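Local coordinates for putative uncharacterized protein Smu.1393c (PDB 4L9A) that is a putative alpha/beta hydrolase that probably acts as a carboxylesterase, at residues C36-N41 and I70-I75; P42-L47 and S111-V116; I103-K108 and S131-L136. One frame throughout, in Å; residues are numbered along the deposited sequence.

Contact 1 of 3, residues C36-N41 and I70-I75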
loop_
_atom_site.group_PDB
_atom_site.type_symbol
_atom_site.label_atom_id
_atom_site.label_comp_id
_atom_site.label_asym_id
_atom_site.label_seq_id
_atom_site.Cartn_x
_atom_site.Cartn_y
_atom_site.Cartn_z
ATOM N N CYS A 36 -0.707 10.584 8.402
ATOM C CA CYS A 36 -0.306 10.399 9.789
ATOM C C CYS A 36 1.205 10.308 9.806
ATOM O O CYS A 36 1.794 9.622 8.972
ATOM C CB CYS A 36 -0.906 9.125 10.374
ATOM S SG CYS A 36 -2.697 9.096 10.363
ATOM N N HIS A 37 1.840 10.973 10.760
ATOM C CA HIS A 37 3.281 11.184 10.670
ATOM C C HIS A 37 4.011 11.154 12.013
ATOM O O HIS A 37 3.507 11.641 13.022
ATOM C CB HIS A 37 3.548 12.521 9.967
ATOM C CG HIS A 37 4.986 12.939 9.984
ATOM N ND1 HIS A 37 5.493 13.820 10.913
ATOM C CD2 HIS A 37 6.024 12.599 9.184
ATOM C CE1 HIS A 37 6.780 14.012 10.684
ATOM N NE2 HIS A 37 7.127 13.282 9.639
ATOM N N ARG A 38 5.209 10.583 12.001
ATOM C CA ARG A 38 6.089 10.569 13.160
ATOM C C ARG A 38 7.467 10.961 12.666
ATOM O O ARG A 38 7.933 10.459 11.640
ATOM C CB ARG A 38 6.150 9.161 13.765
ATOM C CG ARG A 38 6.965 9.062 15.032
ATOM C CD ARG A 38 6.751 7.728 15.708
ATOM N NE ARG A 38 7.638 6.684 15.192
ATOM C CZ ARG A 38 7.405 5.383 15.332
ATOM N NH1 ARG A 38 6.303 4.974 15.950
ATOM N NH2 ARG A 38 8.264 4.486 14.847
ATOM N N GLU A 39 8.124 11.860 13.388
ATOM C CA GLU A 39 9.478 12.264 13.037
ATOM C C GLU A 39 10.446 11.106 13.144
ATOM O O GLU A 39 10.228 10.167 13.904
ATOM C CB GLU A 39 9.958 13.403 13.946
ATOM C CG GLU A 39 9.587 14.783 13.446
ATOM C CD GLU A 39 10.191 15.085 12.086
ATOM O OE1 GLU A 39 11.139 14.372 11.681
ATOM O OE2 GLU A 39 9.711 16.026 11.419
ATOM N N GLY A 40 11.533 11.192 12.394
ATOM C CA GLY A 40 12.559 10.167 12.436
ATOM C C GLY A 40 13.092 9.836 11.059
ATOM O O GLY A 40 12.366 9.925 10.068
ATOM N N ASN A 41 14.366 9.453 11.012
ATOM C CA ASN A 41 15.070 9.173 9.769
ATOM C C ASN A 41 15.792 7.827 9.894
ATOM O O ASN A 41 16.530 7.615 10.855
ATOM C CB ASN A 41 16.076 10.298 9.515
ATOM C CG ASN A 41 16.523 10.377 8.071
ATOM O OD1 ASN A 41 15.703 10.421 7.154
ATOM N ND2 ASN A 41 17.839 10.404 7.860
ATOM N N ILE A 70 12.394 5.314 14.278
ATOM C CA ILE A 70 12.117 5.283 12.848
ATOM C C ILE A 70 10.927 6.172 12.552
ATOM O O ILE A 70 9.941 6.156 13.287
ATOM C CB ILE A 70 11.827 3.836 12.365
ATOM C CG1 ILE A 70 13.085 2.971 12.491
ATOM C CG2 ILE A 70 11.317 3.836 10.940
ATOM C CD1 ILE A 70 14.230 3.426 11.602
ATOM N N GLY A 71 11.022 6.954 11.481
ATOM C CA GLY A 71 9.934 7.829 11.084
ATOM C C GLY A 71 8.777 7.047 10.486
ATOM O O GLY A 71 8.953 5.927 10.014
ATOM N N ILE A 72 7.587 7.635 10.516
ATOM C CA ILE A 72 6.404 7.024 9.926
ATOM C C ILE A 72 5.676 8.079 9.103
ATOM O O ILE A 72 5.508 9.207 9.550
ATOM C CB ILE A 72 5.427 6.492 11.012
ATOM C CG1 ILE A 72 6.118 5.494 11.944
ATOM C CG2 ILE A 72 4.193 5.880 10.374
ATOM C CD1 ILE A 72 6.534 4.172 11.257
ATOM N N LEU A 73 5.252 7.718 7.899
ATOM C CA LEU A 73 4.333 8.554 7.135
ATOM C C LEU A 73 3.311 7.659 6.481
ATOM O O LEU A 73 3.654 6.842 5.630
ATOM C CB LEU A 73 5.070 9.359 6.053
ATOM C CG LEU A 73 4.210 10.172 5.088
ATOM C CD1 LEU A 73 3.332 11.230 5.829
ATOM C CD2 LEU A 73 5.107 10.859 4.065
ATOM N N THR A 74 2.055 7.799 6.880
ATOM C CA THR A 74 0.995 7.089 6.186
ATOM C C THR A 74 0.206 8.080 5.349
ATOM O O THR A 74 0.015 9.245 5.745
ATOM C CB THR A 74 0.065 6.342 7.156
ATOM O OG1 THR A 74 -0.727 7.285 7.888
ATOM C CG2 THR A 74 0.876 5.474 8.138
ATOM N N ILE A 75 -0.268 7.609 4.202
ATOM C CA ILE A 75 -0.994 8.439 3.253
ATOM C C ILE A 75 -2.272 7.740 2.786
ATOM O O ILE A 75 -2.226 6.594 2.319
ATOM C CB ILE A 75 -0.112 8.752 2.017
ATOM C CG1 ILE A 75 1.175 9.466 2.441
ATOM C CG2 ILE A 75 -0.879 9.594 1.000
ATOM C CD1 ILE A 75 2.159 9.692 1.289
#

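Contact 2 of 3, residues P42-L47 and S111-V116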
loop_
_atom_site.group_PDB
_atom_site.type_symbol
_atom_site.label_atom_id
_atom_site.label_comp_id
_atom_site.label_asym_id
_atom_site.label_seq_id
_atom_site.Cartn_x
_atom_site.Cartn_y
_atom_site.Cartn_z
ATOM N N PRO A 42 15.572 6.901 8.938
ATOM C CA PRO A 42 14.716 7.031 7.753
ATOM C C PRO A 42 13.238 6.953 8.100
ATOM O O PRO A 42 12.860 6.575 9.208
ATOM C CB PRO A 42 15.096 5.803 6.914
ATOM C CG PRO A 42 15.512 4.787 7.918
ATOM C CD PRO A 42 16.245 5.588 8.975
ATOM N N CYS A 43 12.403 7.321 7.141
ATOM C CA CYS A 43 10.965 7.297 7.352
ATOM C C CYS A 43 10.332 6.132 6.599
ATOM O O CYS A 43 10.569 5.954 5.398
ATOM C CB CYS A 43 10.351 8.625 6.898
ATOM S SG CYS A 43 8.570 8.765 7.159
ATOM N N PHE A 44 9.544 5.335 7.310
ATOM C CA PHE A 44 8.711 4.325 6.660
ATOM C C PHE A 44 7.434 4.931 6.116
ATOM O O PHE A 44 6.567 5.392 6.877
ATOM C CB PHE A 44 8.403 3.166 7.607
ATOM C CG PHE A 44 9.370 2.015 7.482
ATOM C CD1 PHE A 44 8.969 0.804 6.934
ATOM C CD2 PHE A 44 10.686 2.156 7.891
ATOM C CE1 PHE A 44 9.871 -0.256 6.814
ATOM C CE2 PHE A 44 11.586 1.108 7.775
ATOM C CZ PHE A 44 11.174 -0.098 7.238
ATOM N N VAL A 45 7.335 4.936 4.791
ATOM C CA VAL A 45 6.194 5.491 4.090
ATOM C C VAL A 45 5.246 4.358 3.686
ATOM O O VAL A 45 5.659 3.399 3.020
ATOM C CB VAL A 45 6.649 6.246 2.825
ATOM C CG1 VAL A 45 5.445 6.727 2.036
ATOM C CG2 VAL A 45 7.590 7.411 3.190
ATOM N N PHE A 46 3.984 4.469 4.082
ATOM C CA PHE A 46 2.997 3.420 3.802
ATOM C C PHE A 46 1.951 3.835 2.784
ATOM O O PHE A 46 1.369 4.927 2.868
ATOM C CB PHE A 46 2.285 3.000 5.095
ATOM C CG PHE A 46 3.203 2.410 6.122
ATOM C CD1 PHE A 46 3.415 1.039 6.178
ATOM C CD2 PHE A 46 3.870 3.227 7.025
ATOM C CE1 PHE A 46 4.267 0.496 7.128
ATOM C CE2 PHE A 46 4.726 2.691 7.978
ATOM C CZ PHE A 46 4.929 1.330 8.027
ATOM N N LEU A 47 1.685 2.939 1.841
ATOM C CA LEU A 47 0.608 3.115 0.887
ATOM C C LEU A 47 -0.248 1.853 0.872
ATOM O O LEU A 47 0.268 0.739 0.833
ATOM C CB LEU A 47 1.144 3.381 -0.522
ATOM C CG LEU A 47 2.022 4.604 -0.775
ATOM C CD1 LEU A 47 2.620 4.535 -2.187
ATOM C CD2 LEU A 47 1.243 5.920 -0.553
ATOM N N SER A 111 15.769 10.346 4.125
ATOM C CA SER A 111 15.719 9.034 3.470
ATOM C C SER A 111 14.468 8.266 3.896
ATOM O O SER A 111 13.858 8.570 4.932
ATOM C CB SER A 111 16.975 8.229 3.783
ATOM O OG SER A 111 17.092 8.023 5.179
ATOM N N TYR A 112 14.071 7.279 3.097
ATOM C CA TYR A 112 12.851 6.547 3.391
ATOM C C TYR A 112 12.865 5.118 2.860
ATOM O O TYR A 112 13.679 4.759 2.004
ATOM C CB TYR A 112 11.654 7.283 2.795
ATOM C CG TYR A 112 11.641 7.270 1.285
ATOM C CD1 TYR A 112 12.466 8.121 0.553
ATOM C CD2 TYR A 112 10.816 6.402 0.592
ATOM C CE1 TYR A 112 12.458 8.111 -0.838
ATOM C CE2 TYR A 112 10.796 6.378 -0.799
ATOM C CZ TYR A 112 11.620 7.231 -1.508
ATOM O OH TYR A 112 11.595 7.206 -2.887
ATOM N N LEU A 113 11.958 4.312 3.396
ATOM C CA LEU A 113 11.592 3.034 2.796
ATOM C C LEU A 113 10.104 3.095 2.513
ATOM O O LEU A 113 9.340 3.671 3.288
ATOM C CB LEU A 113 11.893 1.866 3.734
ATOM C CG LEU A 113 13.363 1.491 3.922
ATOM C CD1 LEU A 113 14.005 2.395 4.959
ATOM C CD2 LEU A 113 13.475 0.031 4.340
ATOM N N LEU A 114 9.703 2.537 1.381
ATOM C CA LEU A 114 8.298 2.442 1.025
ATOM C C LEU A 114 7.779 1.068 1.415
ATOM O O LEU A 114 8.422 0.056 1.126
ATOM C CB LEU A 114 8.129 2.631 -0.480
ATOM C CG LEU A 114 7.832 4.056 -0.933
ATOM C CD1 LEU A 114 8.061 4.219 -2.435
ATOM C CD2 LEU A 114 6.409 4.424 -0.535
ATOM N N CYS A 115 6.620 1.033 2.065
ATOM C CA CYS A 115 5.962 -0.221 2.410
ATOM C C CYS A 115 4.553 -0.137 1.859
ATOM O O CYS A 115 3.780 0.737 2.245
ATOM C CB CYS A 115 5.934 -0.428 3.932
ATOM S SG CYS A 115 5.098 -1.972 4.484
ATOM N N VAL A 116 4.216 -1.021 0.929
ATOM C CA VAL A 116 2.920 -0.912 0.269
ATOM C C VAL A 116 2.215 -2.248 0.199
ATOM O O VAL A 116 2.852 -3.321 0.246
ATOM C CB VAL A 116 3.063 -0.339 -1.166
ATOM C CG1 VAL A 116 3.989 0.861 -1.167
ATOM C CG2 VAL A 116 3.603 -1.426 -2.135
#

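Contact 3 of 3, residues I103-K108 and S131-L136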
loop_
_atom_site.group_PDB
_atom_site.type_symbol
_atom_site.label_atom_id
_atom_site.label_comp_id
_atom_site.label_asym_id
_atom_site.label_seq_id
_atom_site.Cartn_x
_atom_site.Cartn_y
_atom_site.Cartn_z
ATOM N N ILE A 103 3.852 15.793 -0.587
ATOM C CA ILE A 103 3.739 15.357 0.794
ATOM C C ILE A 103 5.124 15.007 1.332
ATOM O O ILE A 103 5.458 15.363 2.458
ATOM C CB ILE A 103 2.747 14.182 0.940
ATOM C CG1 ILE A 103 1.338 14.641 0.543
ATOM C CG2 ILE A 103 2.744 13.652 2.367
ATOM C CD1 ILE A 103 0.274 13.543 0.522
ATOM N N PHE A 104 5.948 14.338 0.522
ATOM C CA PHE A 104 7.309 14.042 0.955
ATOM C C PHE A 104 8.032 15.343 1.323
ATOM O O PHE A 104 8.688 15.425 2.358
ATOM C CB PHE A 104 8.113 13.304 -0.126
ATOM C CG PHE A 104 7.951 11.797 -0.101
ATOM C CD1 PHE A 104 6.752 11.215 0.283
ATOM C CD2 PHE A 104 9.011 10.968 -0.455
ATOM C CE1 PHE A 104 6.603 9.833 0.309
ATOM C CE2 PHE A 104 8.871 9.586 -0.428
ATOM C CZ PHE A 104 7.661 9.019 -0.046
ATOM N N GLU A 105 7.918 16.349 0.461
ATOM C CA GLU A 105 8.635 17.615 0.666
ATOM C C GLU A 105 8.117 18.386 1.880
ATOM O O GLU A 105 8.802 19.253 2.417
ATOM C CB GLU A 105 8.561 18.501 -0.582
ATOM C CG GLU A 105 9.149 17.860 -1.833
ATOM C CD GLU A 105 10.557 17.328 -1.617
ATOM O OE1 GLU A 105 11.437 18.121 -1.210
ATOM O OE2 GLU A 105 10.777 16.115 -1.852
ATOM N N HIS A 106 6.903 18.062 2.304
ATOM C CA HIS A 106 6.279 18.710 3.447
ATOM C C HIS A 106 6.950 18.325 4.766
ATOM O O HIS A 106 6.891 19.083 5.734
ATOM C CB HIS A 106 4.794 18.353 3.484
ATOM C CG HIS A 106 4.003 19.096 4.518
ATOM N ND1 HIS A 106 3.681 20.432 4.395
ATOM C CD2 HIS A 106 3.434 18.677 5.675
ATOM C CE1 HIS A 106 2.959 20.806 5.438
ATOM N NE2 HIS A 106 2.788 19.758 6.225
ATOM N N PHE A 107 7.593 17.157 4.806
ATOM C CA PHE A 107 8.221 16.676 6.045
ATOM C C PHE A 107 9.747 16.613 5.983
ATOM O O PHE A 107 10.334 16.727 4.907
ATOM C CB PHE A 107 7.656 15.316 6.448
ATOM C CG PHE A 107 6.188 15.334 6.738
ATOM C CD1 PHE A 107 5.714 15.844 7.939
ATOM C CD2 PHE A 107 5.280 14.843 5.819
ATOM C CE1 PHE A 107 4.353 15.863 8.216
ATOM C CE2 PHE A 107 3.917 14.859 6.087
ATOM C CZ PHE A 107 3.455 15.383 7.293
ATOM N N LYS A 108 10.377 16.407 7.142
ATOM C CA LYS A 108 11.824 16.599 7.283
ATOM C C LYS A 108 12.712 15.418 6.863
ATOM O O LYS A 108 13.880 15.612 6.522
ATOM C CB LYS A 108 12.176 17.028 8.717
ATOM C CG LYS A 108 11.648 18.405 9.113
ATOM C CD LYS A 108 11.884 18.683 10.596
ATOM C CE LYS A 108 11.861 20.181 10.899
ATOM N NZ LYS A 108 10.591 20.812 10.445
ATOM N N SER A 131 11.810 10.609 -6.789
ATOM C CA SER A 131 12.031 11.379 -5.562
ATOM C C SER A 131 13.485 11.773 -5.379
ATOM O O SER A 131 14.378 10.942 -5.529
ATOM C CB SER A 131 11.611 10.563 -4.348
ATOM O OG SER A 131 12.431 9.408 -4.223
ATOM N N SER A 132 13.731 13.029 -5.022
ATOM C CA SER A 132 15.100 13.461 -4.742
ATOM C C SER A 132 15.557 12.977 -3.367
ATOM O O SER A 132 16.747 12.950 -3.083
ATOM C CB SER A 132 15.240 14.978 -4.869
ATOM O OG SER A 132 14.056 15.628 -4.445
ATOM N N LYS A 133 14.607 12.598 -2.514
ATOM C CA LYS A 133 14.955 11.942 -1.252
ATOM C C LYS A 133 15.409 10.523 -1.537
ATOM O O LYS A 133 14.978 9.918 -2.523
ATOM C CB LYS A 133 13.780 11.960 -0.273
ATOM C CG LYS A 133 13.532 13.368 0.292
ATOM C CD LYS A 133 12.417 13.429 1.325
ATOM C CE LYS A 133 12.205 14.884 1.766
ATOM N NZ LYS A 133 11.463 15.019 3.048
ATOM N N ALA A 134 16.277 9.996 -0.679
ATOM C CA ALA A 134 16.903 8.706 -0.931
ATOM C C ALA A 134 16.060 7.543 -0.440
ATOM O O ALA A 134 15.738 7.444 0.744
ATOM C CB ALA A 134 18.291 8.646 -0.306
ATOM N N CYS A 135 15.730 6.643 -1.358
ATOM C CA CYS A 135 15.014 5.433 -1.002
ATOM C C CYS A 135 15.990 4.353 -0.553
ATOM O O CYS A 135 16.920 4.007 -1.284
ATOM C CB CYS A 135 14.199 4.945 -2.193
ATOM S SG CYS A 135 13.170 3.536 -1.814
ATOM N N LEU A 136 15.785 3.819 0.644
ATOM C CA LEU A 136 16.662 2.767 1.164
ATOM C C LEU A 136 16.128 1.345 0.946
ATOM O O LEU A 136 16.849 0.370 1.163
ATOM C CB LEU A 136 16.914 2.969 2.655
ATOM C CG LEU A 136 17.546 4.310 3.019
ATOM C CD1 LEU A 136 17.609 4.471 4.523
ATOM C CD2 LEU A 136 18.925 4.423 2.404
HETATM O O HOH W 1 11.906 18.286 2.466
#

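Contact 1 of 3, residues C36-N41 and I70-I75
Arg38 starts out extended (chi1 -176°) and bends at chi3, folding the guanidinium back over the neighbouring strand to settle on Ile72 and the carbonyl of Ile70. It grips that oxygen side-on with two nitrogens: NE of Arg38 lies 3.0 Å and NH2 of Arg38 2.8 Å from Ile70 O, the former nearly along the C=O axis. Since Ile70 O sits near the guanidinium plane, the fork should restrain rotation of the group. One face of it rests on CG1 of Ile72, 3.6 Å above the plane and over its centre. At the other end, the first torsion of Thr74 (chi1 71°) sets OG1 between its backbone N and carbonyl carbon, 3.1 Å from CB of Cys36; its bond from the Cys36 amide is weak.

Four backbone hydrogen bonds join the strands. Cys36 with Thr74 and Arg38 with Ile72 are hydrogen-bonded pairs, while His37 and Leu73, between them, form a non-hydrogen-bonded pair. There CA of His37 approaches Ile72 O at 3.2 Å in a CA-H...O contact. The His37 ring stacks with Phe107 on that face; Ala56 of helix 55-58 meets Cys36 and Thr74 on the other. These alternating bridges make an antiparallel strand pair, with which the 172° between the segment axes agrees. Strand 33-38 thus lies next to 71-75, as second and fourth strands do in the 1-2-4-3-5-6-7-8 order of the alpha/beta hydrolase fold.

Contact 2 of 3, residues P42-L47 and S111-V116
Val45 O accepts from Cys115 N at 2.7 Å, the shortest hydrogen bond between these strands, with an N-H...O angle of 169°. It belongs to a five-bond ladder in which Cys43, Val45 and Leu47 use their backbone amides and Leu113 and Cys115 answer with theirs. The strands run parallel with a 26° angle between their directions, as central strands of an alpha/beta hydrolase sheet do.

On the face carrying Phe44 and Phe46, the phenyl of Phe44 lies over Leu113: CB of Leu113 is 4.1 Å from the ring centroid of Phe44 and only 10° off its normal, a CH-pi contact. The CD2 branch of Leu113 also reaches CZ of Phe44, at 3.7 Å. Further along, SG of Cys115, anti to its own backbone N, comes obliquely to the Phe46 ring, 4.7 Å from its centroid.

The opposite face joins Val45, Leu47, Leu114 and Val116. Val45 and Leu114 lie side by side, CG1 of Val45 touching CD2 of Leu114 at 3.6 Å, and helix 120-130 covers Leu114 and Val116 through Ala124. Tyr112 turns its ring away from strand 43-47 and toward Cys135, its OH hydrogen-bonded with OG of Ser131, while CB of Tyr112 stays 3.1 Å from Cys43 O.

Contact 3 of 3, residues I103-K108 and S131-L136
Phe104, whose carbonyl takes the ammonium of Lys133, has its ring in edge-to-face arrangements with Tyr112 and Phe109. One face of the Phe107 ring carries CD2 of His106, 3.7 Å above the plane and offset toward the rim.

Lys133 is extended beyond CG, and this straight chain carries NZ across to the end of helix 93-106. There NZ of Lys133 donates hydrogen bonds to Phe104 O, at 2.9 Å, and to Phe107 O, at 2.8 Å. In both cases the nitrogen stands above the carbonyl plane, by 45° and 43°. This places a positive charge at the C-terminal end of a helix, where the dipole would probably be complemented, and ties one flanking helix of the alpha/beta hydrolase fold to the connection entering strand 134-141.

Phe104 O also accepts from Phe107 N, at 3.2 Å, which arrives from the opposite face of the carbonyl plane. NZ has further partners in Phe109, through its carbonyl O and a cation-pi contact with its ring. The side chain of Glu105 runs past that of Lys133 in the reverse direction; OE2 of Glu105 and NZ of Lys133, 5.1 Å apart, are opposite charges near each other but not in contact, so any effect is probably only long-range. A water bonded to Glu105 O accepts a weak bond from that NZ.

Overall arrangement
All three contacts reach one mixed sheet and lie on the same side of the chain's centre. Contacts 1 and 2 have centres about 8 Å apart and meet where strands 71-75 and 43-47 are neighbours, so the strand order 33-38, 71-75, 43-47, 111-117, 134-141 runs through both and on to contact 3. The centres of contacts 2 and 3 are about 10 Å apart, those of 1 and 3 about 11 Å. Along the chain contact 1 closes before contact 3 opens, whereas contact 2 interlaces with each. Helix 93-106 makes a beta-alpha-beta crossover from strand 71-75 to the parallel strand 111-117, passing over strand 43-47, while the antiparallel strand 33-38 comes in through contact 1.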